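Side-chain contacts in GH26C (Muricauda sp. MAR_2010_75, PDB 6Q78), which probably hydrolyses internal beta-1,4-mannosidic bonds of mannans, as a family 26 glycoside hydrolase built on a TIM barrel: residues A[98-103]-A[107-112]; A[83-88]-A[380-385]; A[94-97]-A[103-106]; A[394-397]-A[401-404]; A[337-342]-A[371-376]. All coordinates share one frame; numbering follows the deposited sequence.

Overall arrangement
All five contacts surround the place where the TIM barrel closes, strand 81-86 lying between strands 112-116 and 369-372. Contacts 1 and 3 share Lys103 and helix 101-106, in the connection between the first two of these strands, their centres about 8 Å apart. Contact 2 brings strand 81-86 to the late loop 380-385. It spans contacts 1, 3 and 5 in sequence; its centre is about 7 Å from that of contact 5, at the ends of strands 330-336 and 369-372. Contact 4, last in the chain, joins helix 390-397 to strand 402-403, about 12 Å from contact 1 by centres, and touches Val83 of strand 81-86. The two ends of the barrel sequence are thus tied together.

Contact 1. Residues A[98-103]-A[107-112]; sequences GDSDIK and GSDPGL
Ser100 is the N-cap of helix 101-106, which lies in the crossover between strands 81-86 and 112-116 of the TIM barrel, and its hydroxyl also binds Asp109 in the chain leaving that helix. With chi1 at 69°, OG stands between the backbone N and carbonyl carbon of its own residue. There it accepts from Lys103 N at 3.1 Å, the capping bond, and donates to Asp109 OD1 at 2.8 Å, meeting this oxygen nearly along its C-O axis. A water that accepts from Ser100 N donates to the same OD1; two donors thus grip one oxygen and should restrain the rotation of the carboxylate. Serine suits the site because one short side chain both accepts and donates. With an alanine at Ser100, Lys103 N would probably lose its cap and the Asp109 carboxylate its direct link to the helix start. On the buried side, branched Ile102 lays CD1 against the rigid ring of Pro110, 4.0 Å from CB. The helix closes with Gly107 N donating to Lys103 O at 2.9 Å. Gly107 has a phi of 88°, where any CB would press on the preceding carbonyl oxygen. The aliphatic part of Lys103 crosses Asp109, and its NZ makes a weak 3.4 Å bond to Gly107 O, while a second water accepts from that NZ and donates to that O.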
# COMPACT_ATOMS: atom_id res chain seq x y z
N GLY A 98 17.86 -9.95 10.46
CA GLY A 98 17.90 -9.51 11.84
C GLY A 98 16.93 -8.36 11.97
O GLY A 98 15.76 -8.50 11.62
N ASP A 99 17.38 -7.22 12.48
CA ASP A 99 16.51 -6.04 12.53
C ASP A 99 16.15 -5.58 11.12
O ASP A 99 16.93 -5.75 10.17
CB ASP A 99 17.25 -4.91 13.24
CG ASP A 99 17.42 -5.15 14.73
OD1 ASP A 99 16.67 -5.98 15.29
OD2 ASP A 99 18.30 -4.50 15.33
N SER A 100 14.98 -4.94 10.97
CA SER A 100 14.64 -4.29 9.72
C SER A 100 15.76 -3.33 9.32
O SER A 100 16.45 -2.76 10.18
CB SER A 100 13.33 -3.49 9.89
OG SER A 100 13.48 -2.35 10.75
N ASP A 101 15.95 -3.15 8.00
CA ASP A 101 16.98 -2.20 7.58
C ASP A 101 16.72 -0.81 8.13
O ASP A 101 17.66 -0.11 8.50
CB ASP A 101 17.11 -2.15 6.06
CG ASP A 101 17.77 -3.38 5.48
OD1 ASP A 101 18.36 -4.18 6.24
OD2 ASP A 101 17.76 -3.55 4.23
N ILE A 102 15.45 -0.38 8.21
CA ILE A 102 15.20 0.95 8.75
C ILE A 102 15.64 1.04 10.20
O ILE A 102 16.15 2.08 10.63
CB ILE A 102 13.74 1.38 8.50
CG1 ILE A 102 13.62 1.84 7.04
CG2 ILE A 102 13.29 2.53 9.41
CD1 ILE A 102 12.18 2.11 6.60
N LYS A 103 15.50 -0.04 10.97
CA LYS A 103 16.01 -0.03 12.35
C LYS A 103 17.53 -0.11 12.40
O LYS A 103 18.16 0.54 13.25
CB LYS A 103 15.38 -1.16 13.16
CG LYS A 103 15.85 -1.21 14.62
CD LYS A 103 15.02 -2.22 15.39
CE LYS A 103 15.72 -2.61 16.66
NZ LYS A 103 15.75 -1.50 17.61
N GLY A 107 17.70 3.21 14.21
CA GLY A 107 17.41 2.77 15.57
C GLY A 107 15.96 2.49 15.84
O GLY A 107 15.65 1.86 16.88
N SER A 108 15.05 2.91 14.94
CA SER A 108 13.62 2.63 15.07
C SER A 108 13.16 1.74 13.93
O SER A 108 13.63 1.88 12.81
CB SER A 108 12.84 3.94 15.01
OG SER A 108 11.44 3.67 15.07
N ASP A 109 12.22 0.84 14.22
CA ASP A 109 11.50 0.16 13.14
C ASP A 109 10.68 1.18 12.33
O ASP A 109 10.43 2.30 12.78
CB ASP A 109 10.54 -0.87 13.72
CG ASP A 109 11.18 -2.22 13.97
OD1 ASP A 109 12.04 -2.63 13.16
OD2 ASP A 109 10.80 -2.91 14.96
N PRO A 110 10.30 0.83 11.11
CA PRO A 110 9.36 1.67 10.35
C PRO A 110 8.03 1.78 11.10
O PRO A 110 7.72 0.96 11.97
CB PRO A 110 9.22 0.92 9.01
CG PRO A 110 9.51 -0.53 9.39
CD PRO A 110 10.57 -0.47 10.45
N GLY A 111 7.21 2.79 10.71
CA GLY A 111 5.88 2.87 11.32
C GLY A 111 4.82 2.07 10.60
O GLY A 111 3.67 1.99 11.06
N LEU A 112 5.17 1.48 9.46
CA LEU A 112 4.23 0.77 8.61
C LEU A 112 4.96 -0.37 7.91
O LEU A 112 6.13 -0.23 7.52
CB LEU A 112 3.59 1.75 7.60
CG LEU A 112 2.71 1.22 6.48
CD1 LEU A 112 1.73 2.33 6.12
CD2 LEU A 112 3.52 0.86 5.30
O HOH W 1 13.42 -4.95 13.43
O HOH W 2 14.01 0.44 18.34

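Contact 2. Residues A[83-88]-A[380-385]; sequences VGQQDA and YCTPVP
Gln85, near the end of barrel strand 81-86, and Thr382, in the loop before helix 390-397, reach toward each other from opposite directions and make a small but wholly buried polar contact. Thr382 OG1 donates to Gln85 OE1 at 2.8 Å. The C=O...donor angle is 105°, and the hydroxyl is tilted 16° from the carbonyl plane, so it comes from beside the oxygen. Glutamine suits the place by length: CG is anti to the backbone N (chi1 -178°) and the chain runs on extended, carrying the amide most of the way across the 8.6 Å between Gln85 CA and Thr382 CA. Threonine supplies a methyl as well as a hydroxyl, CG2 lying 3.7 Å from Gln85 OE1. Cys381 SG adds a looser touch, 4.0 Å from Gln85 NE2. That amide nitrogen donates to Trp373 O and, weakly, to Asn375 OD1, which helps to fix the amide's rotation. Away from this tight core the two chains diverge. The type II turn from Gln85 to Ala88 leaves Asp87 partly exposed, while Val384 and Pro385 lead the other chain out toward solvent. The buried pair is well enclosed: Ile102 of helix 101-106 touches both Gln85 and Thr382, and Thr382 also packs on Phe393 of helix 390-397 and on Phe372 of the neighbouring barrel strand 369-372.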
# COMPACT_ATOMS: atom_id res chain seq x y z
N VAL A 83 6.08 6.69 7.87
CA VAL A 83 6.96 6.12 6.86
C VAL A 83 7.10 4.63 7.11
O VAL A 83 7.46 4.21 8.21
CB VAL A 83 8.33 6.82 6.90
CG1 VAL A 83 9.36 6.07 6.06
CG2 VAL A 83 8.16 8.27 6.41
N GLY A 84 6.87 3.85 6.06
CA GLY A 84 7.08 2.42 6.16
C GLY A 84 7.83 1.82 4.99
O GLY A 84 8.34 2.53 4.12
N GLN A 85 7.91 0.49 4.95
CA GLN A 85 8.64 -0.19 3.89
C GLN A 85 8.05 -1.59 3.67
O GLN A 85 7.68 -2.29 4.63
CB GLN A 85 10.15 -0.26 4.20
CG GLN A 85 10.99 -0.91 3.10
CD GLN A 85 12.47 -0.50 3.17
OE1 GLN A 85 12.99 -0.14 4.23
NE2 GLN A 85 13.14 -0.54 2.04
N GLN A 86 7.98 -1.96 2.39
CA GLN A 86 7.51 -3.29 2.00
C GLN A 86 8.47 -4.34 2.57
O GLN A 86 9.69 -4.20 2.45
CB GLN A 86 7.51 -3.37 0.47
CG GLN A 86 6.88 -4.63 -0.08
CD GLN A 86 5.37 -4.62 0.02
OE1 GLN A 86 4.77 -3.64 0.38
NE2 GLN A 86 4.76 -5.77 -0.33
N ASP A 87 7.90 -5.40 3.16
CA ASP A 87 8.68 -6.55 3.64
C ASP A 87 9.82 -6.15 4.57
O ASP A 87 10.92 -6.73 4.55
CB ASP A 87 9.17 -7.41 2.46
CG ASP A 87 8.02 -8.05 1.71
OD1 ASP A 87 6.99 -8.34 2.31
OD2 ASP A 87 8.15 -8.27 0.49
N ALA A 88 9.56 -5.15 5.41
CA ALA A 88 10.64 -4.61 6.25
C ALA A 88 11.23 -5.68 7.19
O ALA A 88 12.39 -5.55 7.59
CB ALA A 88 10.13 -3.43 7.05
N TYR A 380 18.89 -1.20 -3.05
CA TYR A 380 18.25 -0.66 -1.87
C TYR A 380 17.56 0.64 -2.21
O TYR A 380 18.04 1.43 -3.04
CB TYR A 380 19.26 -0.43 -0.71
CG TYR A 380 20.36 0.62 -0.93
CD1 TYR A 380 21.51 0.31 -1.64
CD2 TYR A 380 20.25 1.90 -0.40
CE1 TYR A 380 22.53 1.25 -1.82
CE2 TYR A 380 21.28 2.86 -0.56
CZ TYR A 380 22.42 2.52 -1.28
OH TYR A 380 23.47 3.42 -1.45
N CYS A 381 16.43 0.88 -1.55
CA CYS A 381 15.85 2.21 -1.60
C CYS A 381 15.76 2.86 -0.24
O CYS A 381 15.32 4.01 -0.15
CB CYS A 381 14.49 2.22 -2.32
SG CYS A 381 13.18 1.34 -1.45
N THR A 382 16.13 2.16 0.84
CA THR A 382 16.46 2.84 2.08
C THR A 382 17.83 2.35 2.51
O THR A 382 18.15 1.16 2.38
CB THR A 382 15.42 2.55 3.20
OG1 THR A 382 15.37 1.14 3.48
CG2 THR A 382 14.02 3.09 2.83
N PRO A 383 18.69 3.24 3.01
CA PRO A 383 20.09 2.86 3.26
C PRO A 383 20.26 2.20 4.62
O PRO A 383 19.39 2.25 5.50
CB PRO A 383 20.82 4.22 3.26
CG PRO A 383 19.78 5.17 3.81
CD PRO A 383 18.47 4.69 3.13
N VAL A 384 21.40 1.52 4.76
CA VAL A 384 21.86 1.06 6.07
C VAL A 384 23.19 1.77 6.32
O VAL A 384 23.74 2.39 5.40
CB VAL A 384 21.98 -0.48 6.12
CG1 VAL A 384 20.59 -1.15 5.91
CG2 VAL A 384 23.03 -0.99 5.17
N PRO A 385 23.71 1.70 7.53
CA PRO A 385 24.90 2.51 7.81
C PRO A 385 26.10 2.18 6.93
O PRO A 385 26.40 1.06 6.64
CB PRO A 385 25.15 2.23 9.31
CG PRO A 385 23.78 1.94 9.85
CD PRO A 385 23.16 1.11 8.76

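Contact 3. Residues A[94-97]-A[103-106]; sequences QDNA and KKMT
The ammonium of Lys104 meets the backbone oxygen of Asn96 almost head-on, an uncommon approach for a hydrogen bond to a carbonyl: NZ donates to Asn96 O at 2.8 Å with a C=O...N angle of 173°. Asn96 is the centre of an inverse gamma turn in the surface loop that follows barrel strand 81-86, and Lys104 belongs to the short helix 101-106 to which this loop leads. The backbones stay well apart, Asn96 CA being 10.1 Å from Lys104 CA, and a lysine is long enough to bridge such a distance. Its chain leaves the helix with CG anti to the carbonyl carbon (chi1 -61°), runs straight through CD and CE, and bends only at the last torsion, chi4 78°, which turns NZ to the loop. NZ has further partners there, Asp99 O by a hydrogen bond and the Asp101 carboxylate by a salt bridge. Three oxygens therefore surround one ammonium group, which probably favours its charged state, and a lysine can offer a hydrogen to each. These bonds probably help to hold the loop against the start of the helix, on an outlying and largely solvent-facing part of the barrel. The aliphatic part of Lys104 also packs on Phe92. The Asn96 amide crosses the end of the lysine, with ND2 3.8 Å from Lys104 CE.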
# COMPACT_ATOMS: atom_id res chain seq x y z
N GLN A 94 21.51 -7.03 1.00
CA GLN A 94 22.52 -8.10 1.07
C GLN A 94 22.07 -9.28 1.93
O GLN A 94 22.90 -10.07 2.39
CB GLN A 94 23.91 -7.57 1.43
CG GLN A 94 24.43 -6.61 0.38
CD GLN A 94 25.87 -6.21 0.59
OE1 GLN A 94 26.34 -6.09 1.72
NE2 GLN A 94 26.57 -5.98 -0.51
N ASP A 95 20.76 -9.42 2.12
CA ASP A 95 20.16 -10.48 2.93
C ASP A 95 20.80 -10.55 4.32
O ASP A 95 20.97 -11.63 4.90
CB ASP A 95 20.18 -11.84 2.24
CG ASP A 95 19.25 -12.83 2.90
OD1 ASP A 95 18.18 -12.41 3.42
OD2 ASP A 95 19.57 -14.03 2.92
N ASN A 96 21.11 -9.39 4.88
CA ASN A 96 21.66 -9.30 6.24
C ASN A 96 20.45 -9.26 7.18
O ASN A 96 19.93 -8.20 7.52
CB ASN A 96 22.53 -8.06 6.38
CG ASN A 96 23.24 -8.01 7.70
OD1 ASN A 96 23.33 -9.03 8.40
ND2 ASN A 96 23.76 -6.84 8.05
N ALA A 97 19.95 -10.44 7.55
CA ALA A 97 18.71 -10.54 8.29
C ALA A 97 18.95 -10.25 9.77
O ALA A 97 20.07 -10.35 10.27
CB ALA A 97 18.12 -11.94 8.19
N LYS A 103 15.50 -0.04 10.97
CA LYS A 103 16.01 -0.03 12.35
C LYS A 103 17.53 -0.11 12.40
O LYS A 103 18.16 0.54 13.25
CB LYS A 103 15.38 -1.16 13.16
CG LYS A 103 15.85 -1.21 14.62
CD LYS A 103 15.02 -2.22 15.39
CE LYS A 103 15.72 -2.61 16.66
NZ LYS A 103 15.75 -1.50 17.61
N LYS A 104 18.16 -0.89 11.50
CA LYS A 104 19.63 -0.85 11.44
C LYS A 104 20.11 0.57 11.22
O LYS A 104 21.16 0.98 11.76
CB LYS A 104 20.16 -1.71 10.28
CG LYS A 104 19.85 -3.23 10.31
CD LYS A 104 20.59 -3.90 9.15
CE LYS A 104 20.38 -5.40 9.08
NZ LYS A 104 19.05 -5.75 8.49
N MET A 105 19.41 1.33 10.38
CA MET A 105 19.82 2.66 9.97
C MET A 105 19.51 3.71 11.03
O MET A 105 20.40 4.50 11.40
CB MET A 105 19.05 3.00 8.67
CG MET A 105 19.44 4.34 8.00
SD MET A 105 21.19 4.38 7.45
CE MET A 105 21.90 5.57 8.62
N THR A 106 18.27 3.72 11.54
CA THR A 106 17.75 4.82 12.37
C THR A 106 17.65 4.48 13.85
O THR A 106 17.49 5.41 14.66
CB THR A 106 16.35 5.25 11.92
OG1 THR A 106 15.37 4.27 12.34
CG2 THR A 106 16.27 5.47 10.43

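Contact 4. Residues A[394-397]-A[401-404]; sequences MEFV and EVIL
Val402 and Phe396 make a CH-pi contact, in which the methyl CG2 of the valine sits over one face of the ring. CG2 is 4.2 Å from the ring centroid and 25° off the normal, displaced toward the rim, with Phe396 CE1 as its closest ring atom at 3.8 Å. The side chains cross at about a right angle, and CG anti to the backbone N of Phe396 (chi1 162°) turns the ring toward Val402, its CE1 side against CG2. Methyl-to-carbonyl contacts come next: Val402 CG2 rests 3.4 Å from Phe396 O, and Val402 CG1 3.8 Å from Val397 O. Helix 390-397 comes later in the chain than the last TIM-barrel strand, 369-372, and the short strand 402-403 then adds in parallel to strand 81-86, outside the eight-stranded barrel. The aliphatic contacts centre on Val397, in the last turn of the helix, which places CB 3.8 Å from Leu404 CD1 and 4.1 Å from Val402 CG1. Branched valines suit such close quarters, since each offers two methyls without a long flexible chain; the longer leucine reaches back from beyond the strand. Around them, Val83 packs on Val402 and Leu404, while Thr106 of helix 101-106 touches Val397 and Leu404.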
# COMPACT_ATOMS: atom_id res chain seq x y z
N MET A 394 18.90 10.00 7.45
CA MET A 394 18.78 10.36 8.85
C MET A 394 18.20 11.74 9.02
O MET A 394 17.40 11.98 9.88
CB MET A 394 20.14 10.30 9.54
CG MET A 394 20.67 8.90 9.69
SD MET A 394 19.69 7.84 10.78
CE MET A 394 19.11 8.94 12.05
N GLU A 395 18.63 12.66 8.17
CA GLU A 395 18.10 14.00 8.22
C GLU A 395 16.61 13.99 7.90
O GLU A 395 15.85 14.65 8.56
CB GLU A 395 18.87 14.95 7.30
CG GLU A 395 18.39 16.37 7.42
CD GLU A 395 19.19 17.36 6.61
OE1 GLU A 395 20.10 16.96 5.88
OE2 GLU A 395 18.85 18.53 6.72
N PHE A 396 16.23 13.21 6.90
CA PHE A 396 14.83 13.09 6.52
C PHE A 396 13.98 12.54 7.67
O PHE A 396 12.96 13.12 8.02
CB PHE A 396 14.73 12.23 5.25
CG PHE A 396 13.37 11.66 4.95
CD1 PHE A 396 12.29 12.48 4.65
CD2 PHE A 396 13.18 10.29 4.91
CE1 PHE A 396 11.04 11.95 4.35
CE2 PHE A 396 11.94 9.73 4.61
CZ PHE A 396 10.86 10.57 4.31
N VAL A 397 14.40 11.42 8.28
CA VAL A 397 13.56 10.80 9.32
C VAL A 397 13.56 11.60 10.61
O VAL A 397 12.72 11.36 11.49
CB VAL A 397 13.83 9.29 9.57
CG1 VAL A 397 13.67 8.50 8.29
CG2 VAL A 397 15.21 9.07 10.22
N GLU A 401 7.69 16.02 10.82
CA GLU A 401 6.58 15.39 10.12
C GLU A 401 6.69 13.87 10.07
O GLU A 401 5.67 13.19 9.93
CB GLU A 401 6.50 15.92 8.68
CG GLU A 401 6.04 17.41 8.53
CD GLU A 401 7.04 18.46 9.04
OE1 GLU A 401 8.24 18.17 9.10
OE2 GLU A 401 6.61 19.60 9.39
N VAL A 402 7.90 13.32 10.12
CA VAL A 402 8.08 11.88 9.87
C VAL A 402 7.79 11.07 11.13
O VAL A 402 8.36 11.34 12.20
CB VAL A 402 9.50 11.58 9.35
CG1 VAL A 402 9.81 10.09 9.40
CG2 VAL A 402 9.70 12.12 7.94
N ILE A 403 6.96 10.04 10.99
CA ILE A 403 6.61 9.13 12.09
C ILE A 403 7.14 7.73 11.75
O ILE A 403 6.70 7.11 10.78
CB ILE A 403 5.08 9.10 12.31
CG1 ILE A 403 4.59 10.50 12.65
CG2 ILE A 403 4.64 8.10 13.38
CD1 ILE A 403 3.08 10.59 12.75
N LEU A 404 8.07 7.23 12.58
CA LEU A 404 8.53 5.84 12.56
C LEU A 404 7.91 5.11 13.76
O LEU A 404 7.14 5.69 14.51
CB LEU A 404 10.06 5.78 12.59
CG LEU A 404 10.77 6.44 11.41
CD1 LEU A 404 12.30 6.38 11.57
CD2 LEU A 404 10.36 5.81 10.09

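Contact 5. Residues A[337-342]-A[371-376]; sequences GYFVTL and MFWYNY
Phe339 and Trp373 meet just beyond the C-terminal ends of TIM-barrel strands 330-336 and 369-372, the end of the barrel at which this fold carries its active sites. The side chain of Trp373 is about 3 Å from a bound Tris molecule, probably from the crystallisation liquor, which may mark a pocket. The two side chains cross obliquely, with Phe339 CZ 3.7 Å from Trp373 CB. In Phe339, CG is anti to the carbonyl carbon (chi1 -66°), which extends the ring across to the other chain segment, where its edge faces Tyr374 O at 4.1 Å from CE1. Trp373 takes the other course, CG roughly anti to the backbone N (chi1 -157°), and so presents CB and the pyrrole side of the indole to the phenyl ring. An aromatic residue here is long and flat enough to span the gap and meet the ring of Tyr299 at a small angle between planes. An alanine at Phe339 is likely to open a gap beside Trp373 CB and leave the Tyr299 ring without this neighbour. Nearer the strands, Gly337 has a phi of 144°, where a CB would be forced against the preceding carbonyl oxygen; its CA lies at the edge of the Phe372 ring, 4.1 Å from CD1. Trp373 NE1 stands over the centre of the Tyr374 ring, 3.4 Å above its plane.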
# COMPACT_ATOMS: atom_id res chain seq x y z
N GLY A 337 10.34 5.63 -3.94
CA GLY A 337 11.73 5.25 -3.73
C GLY A 337 12.57 5.58 -4.94
O GLY A 337 12.07 5.84 -6.04
N TYR A 338 13.87 5.63 -4.71
CA TYR A 338 14.86 5.70 -5.78
C TYR A 338 15.80 4.52 -5.54
O TYR A 338 16.50 4.49 -4.52
CB TYR A 338 15.64 7.01 -5.76
CG TYR A 338 16.71 7.01 -6.83
CD1 TYR A 338 16.35 7.08 -8.16
CD2 TYR A 338 18.06 6.92 -6.52
CE1 TYR A 338 17.31 7.06 -9.16
CE2 TYR A 338 19.03 6.91 -7.53
CZ TYR A 338 18.62 6.97 -8.84
OH TYR A 338 19.56 6.95 -9.86
N PHE A 339 15.79 3.55 -6.44
CA PHE A 339 16.55 2.32 -6.25
C PHE A 339 18.02 2.53 -6.61
O PHE A 339 18.34 3.01 -7.70
CB PHE A 339 15.98 1.19 -7.10
CG PHE A 339 14.60 0.75 -6.72
CD1 PHE A 339 14.40 -0.12 -5.66
CD2 PHE A 339 13.50 1.14 -7.48
CE1 PHE A 339 13.11 -0.56 -5.34
CE2 PHE A 339 12.22 0.72 -7.16
CZ PHE A 339 12.03 -0.14 -6.08
N VAL A 340 18.91 2.13 -5.69
CA VAL A 340 20.35 2.26 -5.85
C VAL A 340 20.95 0.87 -5.92
O VAL A 340 20.72 0.05 -5.03
CB VAL A 340 20.97 3.05 -4.68
CG1 VAL A 340 22.49 3.09 -4.81
CG2 VAL A 340 20.42 4.46 -4.64
N THR A 341 21.73 0.62 -6.97
CA THR A 341 22.56 -0.58 -7.10
C THR A 341 23.97 -0.07 -7.38
O THR A 341 24.22 0.48 -8.46
CB THR A 341 22.03 -1.46 -8.23
OG1 THR A 341 20.64 -1.74 -8.01
CG2 THR A 341 22.79 -2.79 -8.30
N LEU A 342 24.88 -0.20 -6.41
CA LEU A 342 26.13 0.56 -6.46
C LEU A 342 27.01 0.18 -7.65
O LEU A 342 27.84 0.99 -8.09
CB LEU A 342 26.89 0.45 -5.14
CG LEU A 342 26.16 1.10 -3.95
CD1 LEU A 342 26.89 0.79 -2.65
CD2 LEU A 342 26.04 2.60 -4.15
N MET A 371 5.23 4.77 1.71
CA MET A 371 5.93 3.49 1.85
C MET A 371 6.97 3.31 0.75
O MET A 371 6.67 3.49 -0.44
CB MET A 371 4.93 2.33 1.79
CG MET A 371 5.53 0.96 2.22
SD MET A 371 4.45 -0.40 1.74
CE MET A 371 4.72 -0.48 -0.05
N PHE A 372 8.16 2.91 1.16
CA PHE A 372 9.22 2.51 0.26
C PHE A 372 9.03 1.06 -0.16
O PHE A 372 8.49 0.23 0.60
CB PHE A 372 10.55 2.62 1.01
CG PHE A 372 10.95 4.04 1.30
CD1 PHE A 372 11.44 4.85 0.29
CD2 PHE A 372 10.84 4.58 2.59
CE1 PHE A 372 11.80 6.18 0.55
CE2 PHE A 372 11.23 5.90 2.84
CZ PHE A 372 11.71 6.69 1.81
N TRP A 373 9.46 0.74 -1.39
CA TRP A 373 9.52 -0.66 -1.78
C TRP A 373 10.62 -1.37 -0.99
O TRP A 373 11.35 -0.76 -0.21
CB TRP A 373 9.65 -0.81 -3.30
CG TRP A 373 9.17 -2.13 -3.79
CD1 TRP A 373 9.90 -3.07 -4.47
CD2 TRP A 373 7.85 -2.70 -3.64
NE1 TRP A 373 9.14 -4.18 -4.73
CE2 TRP A 373 7.88 -3.98 -4.24
CE3 TRP A 373 6.65 -2.24 -3.06
CZ2 TRP A 373 6.76 -4.83 -4.27
CZ3 TRP A 373 5.54 -3.09 -3.09
CH2 TRP A 373 5.61 -4.37 -3.69
N TYR A 374 10.74 -2.68 -1.17
CA TYR A 374 11.68 -3.45 -0.36
C TYR A 374 13.14 -3.21 -0.79
O TYR A 374 13.44 -2.84 -1.94
CB TYR A 374 11.35 -4.94 -0.29
CG TYR A 374 11.08 -5.70 -1.57
CD1 TYR A 374 12.05 -5.84 -2.56
CD2 TYR A 374 9.84 -6.31 -1.77
CE1 TYR A 374 11.78 -6.60 -3.72
CE2 TYR A 374 9.58 -7.06 -2.90
CZ TYR A 374 10.54 -7.19 -3.85
OH TYR A 374 10.27 -7.94 -5.00
N ASN A 375 14.04 -3.47 0.15
CA ASN A 375 15.46 -3.66 -0.17
C ASN A 375 15.70 -5.13 -0.45
O ASN A 375 15.09 -5.99 0.18
CB ASN A 375 16.30 -3.28 1.06
CG ASN A 375 16.33 -1.78 1.35
OD1 ASN A 375 15.95 -0.94 0.53
ND2 ASN A 375 16.80 -1.44 2.56
N TYR A 376 16.58 -5.43 -1.41
CA TYR A 376 16.74 -6.82 -1.82
C TYR A 376 18.09 -7.01 -2.49
O TYR A 376 18.42 -6.28 -3.42
CB TYR A 376 15.63 -7.18 -2.82
CG TYR A 376 15.68 -8.60 -3.32
CD1 TYR A 376 15.24 -9.65 -2.54
CD2 TYR A 376 16.17 -8.89 -4.58
CE1 TYR A 376 15.29 -10.97 -3.00
CE2 TYR A 376 16.22 -10.19 -5.05
CZ TYR A 376 15.77 -11.22 -4.25
OH TYR A 376 15.83 -12.51 -4.73